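Local coordinates for enterobactin synthetase component F-related protein (Vibrio cholerae serotype O1, PDB 4OXI) that probably activates glycine with ATP as a glycyl-adenylate, in a lipopolysaccharide modification pathway that gives resistance to antimicrobial peptides, at residues E391-A395 against G444-Y448; F406-G412 against T455-L461. All coordinates share one frame; numbering follows the deposited sequence.

Contact 1: E391-A395 against G444-Y448; sequences EECLA and GRLWY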
ATOM      1  N   GLU A 391      -9.184 -20.194   7.090  1.00 50.04           N
ATOM      2  CA  GLU A 391      -9.734 -21.178   6.161  1.00 45.72           C
ATOM      3  C   GLU A 391     -11.070 -20.660   5.644  1.00 41.17           C
ATOM      4  O   GLU A 391     -11.639 -19.736   6.228  1.00 41.14           O
ATOM      5  CB  GLU A 391      -9.844 -22.571   6.802  1.00 51.77           C
ATOM      6  CG  GLU A 391      -8.482 -23.274   7.076  1.00 52.60           C
ATOM      7  CD  GLU A 391      -7.853 -23.982   5.845  1.00 67.53           C
ATOM      8  OE1 GLU A 391      -7.109 -24.975   6.046  1.00 69.57           O
ATOM      9  OE2 GLU A 391      -8.074 -23.553   4.684  1.00 62.71           O
ATOM     10  N   GLU A 392     -11.524 -21.221   4.522  1.00 46.03           N
ATOM     11  CA  GLU A 392     -12.764 -20.822   3.837  1.00 40.97           C
ATOM     12  C   GLU A 392     -12.712 -19.477   3.119  1.00 41.68           C
ATOM     13  O   GLU A 392     -13.755 -18.940   2.741  1.00 45.09           O
ATOM     14  CB  GLU A 392     -13.973 -20.872   4.780  1.00 48.00           C
ATOM     15  CG  GLU A 392     -14.122 -22.202   5.496  1.00 57.33           C
ATOM     16  CD  GLU A 392     -15.463 -22.362   6.182  1.00 66.71           C
ATOM     17  OE1 GLU A 392     -16.020 -21.348   6.673  1.00 65.96           O
ATOM     18  OE2 GLU A 392     -15.956 -23.512   6.222  1.00 69.03           O
ATOM     19  N   CYS A 393     -11.509 -18.952   2.897  1.00 39.06           N
ATOM     20  CA  CYS A 393     -11.339 -17.646   2.256  1.00 35.57           C
ATOM     21  C   CYS A 393     -10.986 -17.700   0.777  1.00 32.76           C
ATOM     22  O   CYS A 393     -11.119 -16.697   0.071  1.00 34.45           O
ATOM     23  CB  CYS A 393     -10.246 -16.836   2.974  1.00 34.66           C
ATOM     24  SG  CYS A 393     -10.833 -16.135   4.507  1.00 56.38           S
ATOM     25  N   LEU A 394     -10.498 -18.844   0.315  1.00 28.91           N
ATOM     26  CA  LEU A 394      -9.956 -18.929  -1.028  1.00 25.56           C
ATOM     27  C   LEU A 394     -10.738 -19.925  -1.872  1.00 31.48           C
ATOM     28  O   LEU A 394     -11.162 -20.972  -1.381  1.00 27.70           O
ATOM     29  CB  LEU A 394      -8.502 -19.374  -0.978  1.00 25.85           C
ATOM     30  CG  LEU A 394      -7.530 -18.520  -0.165  1.00 31.24           C
ATOM     31  CD1 LEU A 394      -6.133 -19.079  -0.297  1.00 30.21           C
ATOM     32  CD2 LEU A 394      -7.561 -17.083  -0.647  1.00 27.55           C
ATOM     33  N   ALA A 395     -10.922 -19.590  -3.145  1.00 28.96           N
ATOM     34  CA  ALA A 395     -11.403 -20.548  -4.125  1.00 28.27           C
ATOM     35  C   ALA A 395     -10.673 -20.331  -5.440  1.00 29.12           C
ATOM     36  O   ALA A 395     -10.082 -19.267  -5.667  1.00 30.16           O
ATOM     37  CB  ALA A 395     -12.905 -20.434  -4.315  1.00 30.11           C
ATOM     38  N   GLY A 444     -24.236 -17.441  -0.691  1.00 50.83           N
ATOM     39  CA  GLY A 444     -24.185 -16.760   0.587  1.00 53.39           C
ATOM     40  C   GLY A 444     -23.092 -15.728   0.772  1.00 57.70           C
ATOM     41  O   GLY A 444     -23.326 -14.715   1.440  1.00 58.98           O
ATOM     42  N   ARG A 445     -21.904 -15.966   0.208  1.00 54.24           N
ATOM     43  CA  ARG A 445     -20.788 -15.038   0.432  1.00 49.15           C
ATOM     44  C   ARG A 445     -20.309 -14.261  -0.794  1.00 41.74           C
ATOM     45  O   ARG A 445     -20.500 -14.672  -1.950  1.00 37.89           O
ATOM     46  CB  ARG A 445     -19.613 -15.712   1.159  1.00 49.36           C
ATOM     47  CG  ARG A 445     -18.952 -16.842   0.409  1.00 44.15           C
ATOM     48  CD  ARG A 445     -18.137 -17.722   1.357  1.00 41.40           C
ATOM     49  NE  ARG A 445     -16.859 -17.126   1.747  1.00 39.37           N
ATOM     50  CZ  ARG A 445     -16.455 -16.972   3.008  1.00 41.96           C
ATOM     51  NH1 ARG A 445     -17.230 -17.364   4.006  1.00 45.85           N
ATOM     52  NH2 ARG A 445     -15.279 -16.422   3.276  1.00 37.93           N
ATOM     53  N   LEU A 446     -19.707 -13.110  -0.518  1.00 40.65           N
ATOM     54  CA  LEU A 446     -19.186 -12.250  -1.565  1.00 39.20           C
ATOM     55  C   LEU A 446     -17.796 -12.736  -1.940  1.00 34.06           C
ATOM     56  O   LEU A 446     -16.945 -12.915  -1.062  1.00 34.30           O
ATOM     57  CB  LEU A 446     -19.134 -10.798  -1.083  1.00 37.08           C
ATOM     58  CG  LEU A 446     -18.564  -9.791  -2.090  1.00 40.63           C
ATOM     59  CD1 LEU A 446     -19.502  -9.660  -3.276  1.00 37.03           C
ATOM     60  CD2 LEU A 446     -18.306  -8.427  -1.439  1.00 37.26           C
ATOM     61  N   TRP A 447     -17.575 -12.968  -3.233  1.00 30.68           N
ATOM     62  CA  TRP A 447     -16.257 -13.344  -3.739  1.00 31.39           C
ATOM     63  C   TRP A 447     -15.649 -12.236  -4.591  1.00 30.47           C
ATOM     64  O   TRP A 447     -16.372 -11.442  -5.190  1.00 35.58           O
ATOM     65  CB  TRP A 447     -16.346 -14.626  -4.570  1.00 31.25           C
ATOM     66  CG  TRP A 447     -16.598 -15.837  -3.752  1.00 34.56           C
ATOM     67  CD1 TRP A 447     -17.803 -16.439  -3.525  1.00 36.80           C
ATOM     68  CD2 TRP A 447     -15.623 -16.603  -3.034  1.00 31.31           C
ATOM     69  NE1 TRP A 447     -17.634 -17.538  -2.716  1.00 35.04           N
ATOM     70  CE2 TRP A 447     -16.307 -17.658  -2.396  1.00 33.40           C
ATOM     71  CE3 TRP A 447     -14.239 -16.498  -2.866  1.00 30.79           C
ATOM     72  CZ2 TRP A 447     -15.651 -18.601  -1.601  1.00 34.43           C
ATOM     73  CZ3 TRP A 447     -13.587 -17.436  -2.078  1.00 32.08           C
ATOM     74  CH2 TRP A 447     -14.293 -18.476  -1.458  1.00 34.75           C
ATOM     75  N   TYR A 448     -14.319 -12.196  -4.659  1.00 28.37           N
ATOM     76  CA  TYR A 448     -13.611 -11.229  -5.499  1.00 25.48           C
ATOM     77  C   TYR A 448     -12.691 -11.931  -6.487  1.00 25.26           C
ATOM     78  O   TYR A 448     -11.903 -12.802  -6.102  1.00 25.19           O
ATOM     79  CB  TYR A 448     -12.805 -10.249  -4.628  1.00 25.47           C
ATOM     80  CG  TYR A 448     -11.806  -9.372  -5.374  1.00 25.41           C
ATOM     81  CD1 TYR A 448     -12.225  -8.283  -6.137  1.00 22.79           C
ATOM     82  CD2 TYR A 448     -10.445  -9.621  -5.285  1.00 24.75           C
ATOM     83  CE1 TYR A 448     -11.308  -7.487  -6.802  1.00 23.79           C
ATOM     84  CE2 TYR A 448      -9.534  -8.845  -5.942  1.00 22.13           C
ATOM     85  CZ  TYR A 448      -9.965  -7.780  -6.695  1.00 24.81           C
ATOM     86  OH  TYR A 448      -9.031  -7.014  -7.338  1.00 28.42           O
TER
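The methyl group of A395 lies over one face of the W447 indole. A395 CB is 4.1 Å from the centroid of the W447 six-membered ring, 28° off the normal, in a CH-pi contact. NE of R445 sits over the opposite face, toward the rim of the indole. The rest of the guanidinium tilts away from the ring, so the two groups are not stacked. W447 chi1 of -71° sets CG anti to the carbonyl carbon, and the ring reaches across to 391-395 with CZ3 and CH2 leading. W447 CZ3 comes within 3.4 Å of C393 O, at an oblique approach. In the antiparallel sheet, strands 394-397 and 445-457 are not neighbours. Strand 416-419 pairs with both, so these side chains bridge over it, and W447 also touches L418. The R445 chain bends at chi3 (-77°), and one face of its guanidinium meets E392 O. E392 O is 3.0 Å from R445 NH2, yet it stands above the plane, too poorly aligned for a hydrogen bond. NH2 bonds instead to S420 OG, which also bonds to C393 O. E392 O has a weak bond from R405. E392 is exposed, with E392 OE1 4.9 Å from R445 NH1 and not in contact.

Contact 2: F406-G412 against T455-L461; sequences FESAPEG and TKSNGVL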
ATOM      1  N   PHE A 406     -10.822 -23.883  -1.765  1.00 30.36           N
ATOM      2  CA  PHE A 406      -9.423 -24.294  -1.671  1.00 31.88           C
ATOM      3  C   PHE A 406      -9.245 -25.621  -0.922  1.00 34.30           C
ATOM      4  O   PHE A 406      -8.399 -26.443  -1.284  1.00 31.90           O
ATOM      5  CB  PHE A 406      -8.606 -23.187  -0.998  1.00 31.16           C
ATOM      6  CG  PHE A 406      -7.208 -23.597  -0.634  1.00 29.49           C
ATOM      7  CD1 PHE A 406      -6.192 -23.524  -1.567  1.00 31.37           C
ATOM      8  CD2 PHE A 406      -6.911 -24.053   0.640  1.00 28.81           C
ATOM      9  CE1 PHE A 406      -4.897 -23.898  -1.241  1.00 32.19           C
ATOM     10  CE2 PHE A 406      -5.617 -24.436   0.975  1.00 31.06           C
ATOM     11  CZ  PHE A 406      -4.611 -24.355   0.032  1.00 32.79           C
ATOM     12  N   GLU A 407     -10.047 -25.810   0.123  1.00 34.61           N
ATOM     13  CA  GLU A 407      -9.999 -27.005   0.968  1.00 35.86           C
ATOM     14  C   GLU A 407     -10.439 -28.270   0.224  1.00 41.34           C
ATOM     15  O   GLU A 407     -10.110 -29.376   0.646  1.00 41.10           O
ATOM     16  CB  GLU A 407     -10.905 -26.816   2.185  1.00 35.24           C
ATOM     17  CG  GLU A 407     -10.522 -25.651   3.113  1.00 43.96           C
ATOM     18  CD  GLU A 407     -10.826 -24.245   2.543  1.00 49.27           C
ATOM     19  OE1 GLU A 407     -11.560 -24.115   1.526  1.00 37.02           O
ATOM     20  OE2 GLU A 407     -10.310 -23.260   3.124  1.00 46.60           O
ATOM     21  N   SER A 408     -11.192 -28.098  -0.864  1.00 36.11           N
ATOM     22  CA  SER A 408     -11.701 -29.214  -1.665  1.00 37.87           C
ATOM     23  C   SER A 408     -10.892 -29.440  -2.944  1.00 39.62           C
ATOM     24  O   SER A 408     -11.011 -30.478  -3.588  1.00 40.75           O
ATOM     25  CB  SER A 408     -13.160 -28.970  -2.062  1.00 33.70           C
ATOM     26  OG  SER A 408     -13.993 -28.845  -0.930  1.00 46.15           O
ATOM     27  N   ALA A 409     -10.085 -28.460  -3.330  1.00 36.77           N
ATOM     28  CA  ALA A 409      -9.367 -28.559  -4.595  1.00 36.73           C
ATOM     29  C   ALA A 409      -8.277 -29.622  -4.530  1.00 35.21           C
ATOM     30  O   ALA A 409      -7.542 -29.695  -3.555  1.00 32.18           O
ATOM     31  CB  ALA A 409      -8.774 -27.220  -4.971  1.00 29.94           C
ATOM     32  N   PRO A 410      -8.159 -30.435  -5.589  1.00 37.28           N
ATOM     33  CA  PRO A 410      -7.186 -31.534  -5.633  1.00 33.32           C
ATOM     34  C   PRO A 410      -5.811 -31.046  -6.063  1.00 34.38           C
ATOM     35  O   PRO A 410      -5.701 -29.939  -6.591  1.00 34.44           O
ATOM     36  CB  PRO A 410      -7.764 -32.447  -6.718  1.00 36.50           C
ATOM     37  CG  PRO A 410      -8.434 -31.482  -7.680  1.00 37.08           C
ATOM     38  CD  PRO A 410      -8.988 -30.368  -6.811  1.00 34.51           C
ATOM     39  N   GLU A 411      -4.790 -31.866  -5.839  1.00 32.11           N
ATOM     40  CA  GLU A 411      -3.431 -31.564  -6.284  1.00 37.58           C
ATOM     41  C   GLU A 411      -3.440 -31.152  -7.748  1.00 36.05           C
ATOM     42  O   GLU A 411      -4.162 -31.741  -8.554  1.00 31.26           O
ATOM     43  CB  GLU A 411      -2.512 -32.780  -6.075  1.00 33.50           C
ATOM     44  CG  GLU A 411      -1.152 -32.704  -6.809  1.00 38.69           C
ATOM     45  CD  GLU A 411      -0.095 -31.916  -6.042  1.00 41.32           C
ATOM     46  OE1 GLU A 411      -0.387 -31.468  -4.915  1.00 41.50           O
ATOM     47  OE2 GLU A 411       1.035 -31.746  -6.556  1.00 46.06           O
ATOM     48  N   GLY A 412      -2.660 -30.119  -8.070  1.00 38.40           N
ATOM     49  CA  GLY A 412      -2.508 -29.639  -9.435  1.00 31.05           C
ATOM     50  C   GLY A 412      -3.613 -28.743  -9.976  1.00 34.14           C
ATOM     51  O   GLY A 412      -3.495 -28.226 -11.090  1.00 39.72           O
ATOM     52  N   THR A 455      -1.803 -22.209  -9.129  1.00 31.58           N
ATOM     53  CA  THR A 455      -1.964 -23.658  -9.060  1.00 35.68           C
ATOM     54  C   THR A 455      -1.821 -24.150  -7.613  1.00 32.59           C
ATOM     55  O   THR A 455      -1.049 -23.589  -6.836  1.00 33.90           O
ATOM     56  CB  THR A 455      -0.966 -24.398  -9.988  1.00 35.79           C
ATOM     57  OG1 THR A 455      -1.225 -25.804  -9.938  1.00 44.60           O
ATOM     58  CG2 THR A 455       0.446 -24.154  -9.547  1.00 32.28           C
ATOM     59  N   LYS A 456      -2.588 -25.172  -7.241  1.00 31.07           N
ATOM     60  CA  LYS A 456      -2.432 -25.776  -5.923  1.00 30.65           C
ATOM     61  C   LYS A 456      -1.467 -26.952  -6.006  1.00 34.87           C
ATOM     62  O   LYS A 456      -1.729 -27.937  -6.698  1.00 34.93           O
ATOM     63  CB  LYS A 456      -3.768 -26.239  -5.357  1.00 30.19           C
ATOM     64  CG  LYS A 456      -3.661 -26.757  -3.934  1.00 28.35           C
ATOM     65  CD  LYS A 456      -5.017 -27.098  -3.367  1.00 31.05           C
ATOM     66  CE  LYS A 456      -4.912 -27.660  -1.954  1.00 31.49           C
ATOM     67  NZ  LYS A 456      -6.250 -28.119  -1.460  1.00 31.30           N
ATOM     68  N   SER A 457      -0.343 -26.845  -5.313  1.00 32.32           N
ATOM     69  CA  SER A 457       0.682 -27.871  -5.397  1.00 33.30           C
ATOM     70  C   SER A 457       1.215 -28.170  -4.011  1.00 34.03           C
ATOM     71  O   SER A 457       1.599 -27.252  -3.286  1.00 34.33           O
ATOM     72  CB  SER A 457       1.819 -27.411  -6.300  1.00 36.61           C
ATOM     73  OG  SER A 457       2.826 -28.404  -6.366  1.00 46.31           O
ATOM     74  N   ASN A 458       1.214 -29.451  -3.643  1.00 33.08           N
ATOM     75  CA  ASN A 458       1.677 -29.895  -2.332  1.00 30.95           C
ATOM     76  C   ASN A 458       0.993 -29.115  -1.201  1.00 27.35           C
ATOM     77  O   ASN A 458       1.600 -28.817  -0.174  1.00 29.40           O
ATOM     78  CB  ASN A 458       3.212 -29.811  -2.239  1.00 31.77           C
ATOM     79  CG  ASN A 458       3.801 -30.803  -1.238  1.00 33.49           C
ATOM     80  OD1 ASN A 458       3.087 -31.632  -0.670  1.00 31.05           O
ATOM     81  ND2 ASN A 458       5.112 -30.724  -1.029  1.00 29.67           N
ATOM     82  N   GLY A 459      -0.275 -28.776  -1.401  1.00 27.67           N
ATOM     83  CA  GLY A 459      -1.053 -28.111  -0.366  1.00 30.48           C
ATOM     84  C   GLY A 459      -0.936 -26.590  -0.294  1.00 36.83           C
ATOM     85  O   GLY A 459      -1.589 -25.962   0.550  1.00 35.01           O
ATOM     86  N   VAL A 460      -0.119 -25.993  -1.162  1.00 28.40           N
ATOM     87  CA  VAL A 460       0.010 -24.538  -1.176  1.00 33.89           C
ATOM     88  C   VAL A 460      -0.249 -23.955  -2.566  1.00 33.13           C
ATOM     89  O   VAL A 460      -0.286 -24.679  -3.560  1.00 31.42           O
ATOM     90  CB  VAL A 460       1.399 -24.087  -0.672  1.00 31.67           C
ATOM     91  CG1 VAL A 460       1.613 -24.548   0.764  1.00 32.23           C
ATOM     92  CG2 VAL A 460       2.483 -24.654  -1.553  1.00 26.21           C
ATOM     93  N   LEU A 461      -0.434 -22.643  -2.633  1.00 32.21           N
ATOM     94  CA  LEU A 461      -0.688 -21.990  -3.906  1.00 28.57           C
ATOM     95  C   LEU A 461       0.614 -21.499  -4.514  1.00 26.47           C
ATOM     96  O   LEU A 461       1.488 -20.999  -3.809  1.00 29.31           O
ATOM     97  CB  LEU A 461      -1.656 -20.824  -3.711  1.00 28.09           C
ATOM     98  CG  LEU A 461      -3.088 -21.222  -3.376  1.00 28.66           C
ATOM     99  CD1 LEU A 461      -3.923 -19.997  -3.030  1.00 25.68           C
ATOM    100  CD2 LEU A 461      -3.692 -21.952  -4.563  1.00 30.28           C
TER
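K456 reaches straight into the loop 406-412 and ends over the ring of F406. K456 NZ lies 4.3 Å from the F406 ring centroid, only 7° off the normal, a cation-pi contact. K456 NZ also donates to two backbone carbonyls, at 2.7 Å to F406 O and 2.9 Å to A409 O. The first bond runs nearly along the C=O axis; in the second the donor is tilted from the A409 carbonyl plane. All four lysine torsions are near 180°, carrying the ammonium into the loop. On this tight side A409 CB packs on K456 CD, and L461 CG approaches F406 CE1 at 3.9 Å. Strands 445-457 and 460-466 form a beta hairpin, closed by a type I' turn from S457 to V460. G459 O in this turn meets the edge of the F406 ring, 3.5 Å from F406 CZ. The solvent side buries less surface and is held mainly by polar contacts. There G412 N donates to K456 O at 2.7 Å. Exposed E411 bends at chi2 (84°) and turns back to the hairpin. The syn lone pair of E411 OE1 takes N458 N at 2.9 Å, while E411 OE2 stays 3.8 Å from S457 OG.

Overall arrangement
Contacts 1 and 2 have centres about 16 Å apart and both reach the same antiparallel sheet; 406-412 is the loop between its strands 403-405 and 416-419. Their segments alternate along the chain: 391-395, 406-412, 444-448, then 455-461. Strand 445-457 serves both, contact 1 at its start and contact 2 at its end, where the hairpin turns into 460-466. The two also touch directly. E407 OE2 probably accepts a hydrogen bond from E392 N, and L394 packs on L461. These two leucine side chains are about 11 and 10 Å from the bound glycyl-adenosine-5'-phosphate. The contacts join strand 394-397 and the loop 406-412 to strands 445-457 and 460-466, in a chain belonging to the AMP-binding enzyme family.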